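Local coordinates for protein 361aa long hypothetical D-aminopeptidase (Pyrococcus horikoshii, PDB 2DRH) that is of unproven function but probably acts as an aminopeptidase, at residues G105-G110 and P131-C136. Sequence-based numbering, arbitrary orientation.
Sequences GTAVEG and PLVLEC
V133 points from its strand toward the helix and meets two consecutive helix residues, A107 and V108, with its two methyls. Its CG1 touches A107 CB at 3.7 Å, while its CG2 lies 4.0 Å from V108 CG2. The fork is set by a chi1 of -176°, which turns CG1 anti to the backbone N and CG2 anti to the carbonyl carbon, giving each methyl its own neighbour on the helix. The side chains of V108 and V133 cross at about a right angle, with CG2 of each the nearest pair. The other branch of V108, CG1, extends to the pyrrolidine ring of P131, with 4.3 Å to its CG; this is looser van der Waals packing.

All of this is apolar and buried, with 161 Å² covered between the segments. It belongs to a beta-alpha-beta unit: strand 96-100 leads into helix 104-118, and the chain returns as strand 132-136, parallel to the first and the outermost strand, within this chain, of a four-strand mixed sheet. The helix lies over this sheet, where A107 rests on I97 and T99 of strand 96-100 as well as on V133. The side chain of L132 leaves its backbone on the side away from the helix.

Within the helix, E109 N and G110 N donate the helical hydrogen bonds to G105 O (3.0 Å) and T106 O (2.9 Å). The helix also faces the second subunit: E109 OE1 forms a salt bridge with R147 NH1 of that subunit, T106 OG1 hydrogen-bonds E109 OE2 of that subunit, and E109 OE2 the T106 OG1 there. On the strand, E135 OE1 is hydrogen-bonded to T101 OG1, and OE2 to S78 OG and K79 N.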
ATOM      1  N   GLY A 105      20.593  -8.715  12.173  1.00 20.27           N
ATOM      2  CA  GLY A 105      21.473  -7.630  12.556  1.00 21.01           C
ATOM      3  C   GLY A 105      22.897  -7.966  12.154  1.00 22.49           C
ATOM      4  O   GLY A 105      23.623  -7.123  11.617  1.00 20.74           O
ATOM      5  N   THR A 106      23.295  -9.210  12.409  1.00 22.15           N
ATOM      6  CA  THR A 106      24.638  -9.657  12.068  1.00 24.05           C
ATOM      7  C   THR A 106      24.820  -9.612  10.552  1.00 23.24           C
ATOM      8  O   THR A 106      25.868  -9.210  10.054  1.00 23.93           O
ATOM      9  CB  THR A 106      24.881 -11.103  12.535  1.00 24.86           C
ATOM     10  OG1 THR A 106      24.546 -11.222  13.924  1.00 26.85           O
ATOM     11  CG2 THR A 106      26.344 -11.486  12.330  1.00 24.90           C
ATOM     12  N   ALA A 107      23.786 -10.033   9.830  1.00 23.22           N
ATOM     13  CA  ALA A 107      23.812 -10.062   8.374  1.00 23.57           C
ATOM     14  C   ALA A 107      24.041  -8.663   7.828  1.00 23.98           C
ATOM     15  O   ALA A 107      24.821  -8.469   6.900  1.00 24.34           O
ATOM     16  CB  ALA A 107      22.503 -10.636   7.837  1.00 22.65           C
ATOM     17  N   VAL A 108      23.351  -7.686   8.406  1.00 22.92           N
ATOM     18  CA  VAL A 108      23.515  -6.303   7.991  1.00 21.10           C
ATOM     19  C   VAL A 108      24.965  -5.871   8.234  1.00 22.21           C
ATOM     20  O   VAL A 108      25.596  -5.243   7.373  1.00 19.15           O
ATOM     21  CB  VAL A 108      22.559  -5.375   8.775  1.00 20.22           C
ATOM     22  CG1 VAL A 108      22.996  -3.914   8.640  1.00 20.73           C
ATOM     23  CG2 VAL A 108      21.140  -5.548   8.253  1.00 18.46           C
ATOM     24  N   GLU A 109      25.497  -6.213   9.401  1.00 20.31           N
ATOM     25  CA  GLU A 109      26.869  -5.851   9.725  1.00 21.06           C
ATOM     26  C   GLU A 109      27.836  -6.421   8.684  1.00 22.11           C
ATOM     27  O   GLU A 109      28.676  -5.701   8.152  1.00 20.66           O
ATOM     28  CB  GLU A 109      27.236  -6.368  11.113  1.00 21.04           C
ATOM     29  CG  GLU A 109      26.482  -5.694  12.253  1.00 23.98           C
ATOM     30  CD  GLU A 109      27.027  -4.316  12.588  1.00 25.31           C
ATOM     31  OE1 GLU A 109      27.221  -3.506  11.660  1.00 25.65           O
ATOM     32  OE2 GLU A 109      27.253  -4.038  13.786  1.00 25.77           O
ATOM     33  N   GLY A 110      27.706  -7.715   8.399  1.00 22.99           N
ATOM     34  CA  GLY A 110      28.580  -8.356   7.432  1.00 23.32           C
ATOM     35  C   GLY A 110      28.414  -7.806   6.032  1.00 24.40           C
ATOM     36  O   GLY A 110      29.393  -7.552   5.328  1.00 26.43           O
ATOM     37  N   PRO A 131      21.017  -2.034   2.641  1.00 20.06           N
ATOM     38  CA  PRO A 131      21.242  -3.480   2.680  1.00 20.60           C
ATOM     39  C   PRO A 131      19.931  -4.252   2.646  1.00 21.54           C
ATOM     40  O   PRO A 131      18.970  -3.894   3.332  1.00 21.79           O
ATOM     41  CB  PRO A 131      22.008  -3.674   3.986  1.00 21.57           C
ATOM     42  CG  PRO A 131      21.526  -2.545   4.838  1.00 21.35           C
ATOM     43  CD  PRO A 131      21.517  -1.398   3.872  1.00 21.06           C
ATOM     44  N   LEU A 132      19.897  -5.308   1.842  1.00 21.24           N
ATOM     45  CA  LEU A 132      18.702  -6.128   1.704  1.00 19.60           C
ATOM     46  C   LEU A 132      18.913  -7.489   2.348  1.00 21.09           C
ATOM     47  O   LEU A 132      19.720  -8.297   1.881  1.00 19.25           O
ATOM     48  CB  LEU A 132      18.357  -6.288   0.226  1.00 20.78           C
ATOM     49  CG  LEU A 132      17.110  -7.073  -0.182  1.00 20.47           C
ATOM     50  CD1 LEU A 132      15.854  -6.504   0.487  1.00 19.11           C
ATOM     51  CD2 LEU A 132      16.991  -6.988  -1.704  1.00 19.82           C
ATOM     52  N   VAL A 133      18.165  -7.729   3.423  1.00 20.66           N
ATOM     53  CA  VAL A 133      18.251  -8.962   4.189  1.00 18.88           C
ATOM     54  C   VAL A 133      16.862  -9.495   4.510  1.00 19.16           C
ATOM     55  O   VAL A 133      15.995  -8.746   4.969  1.00 20.19           O
ATOM     56  CB  VAL A 133      18.985  -8.711   5.523  1.00 19.05           C
ATOM     57  CG1 VAL A 133      19.156 -10.016   6.289  1.00 18.89           C
ATOM     58  CG2 VAL A 133      20.332  -8.050   5.261  1.00 19.50           C
ATOM     59  N   LEU A 134      16.655 -10.787   4.269  1.00 19.64           N
ATOM     60  CA  LEU A 134      15.378 -11.437   4.556  1.00 21.21           C
ATOM     61  C   LEU A 134      15.632 -12.700   5.380  1.00 22.62           C
ATOM     62  O   LEU A 134      16.768 -13.168   5.472  1.00 22.05           O
ATOM     63  CB  LEU A 134      14.630 -11.762   3.263  1.00 18.95           C
ATOM     64  CG  LEU A 134      14.124 -10.507   2.539  1.00 20.53           C
ATOM     65  CD1 LEU A 134      15.127 -10.107   1.465  1.00 20.77           C
ATOM     66  CD2 LEU A 134      12.760 -10.770   1.919  1.00 19.24           C
ATOM     67  N   GLU A 135      14.585 -13.261   5.974  1.00 21.62           N
ATOM     68  CA  GLU A 135      14.803 -14.411   6.829  1.00 22.08           C
ATOM     69  C   GLU A 135      13.644 -15.348   7.087  1.00 22.37           C
ATOM     70  O   GLU A 135      12.503 -15.084   6.717  1.00 23.83           O
ATOM     71  CB  GLU A 135      15.299 -13.917   8.183  1.00 20.64           C
ATOM     72  CG  GLU A 135      14.423 -12.812   8.791  1.00 20.06           C
ATOM     73  CD  GLU A 135      12.966 -13.224   8.982  1.00 18.68           C
ATOM     74  OE1 GLU A 135      12.708 -14.274   9.603  1.00 18.53           O
ATOM     75  OE2 GLU A 135      12.075 -12.488   8.511  1.00 19.20           O
ATOM     76  N   CYS A 136      13.983 -16.442   7.767  1.00 23.40           N
ATOM     77  CA  CYS A 136      13.041 -17.467   8.201  1.00 22.31           C
ATOM     78  C   CYS A 136      13.519 -17.943   9.586  1.00 21.33           C
ATOM     79  O   CYS A 136      14.707 -17.867   9.901  1.00 19.40           O
ATOM     80  CB  CYS A 136      12.997 -18.613   7.190  1.00 22.22           C
ATOM     81  SG  CYS A 136      12.025 -18.207   5.700  1.00 21.69           S
TER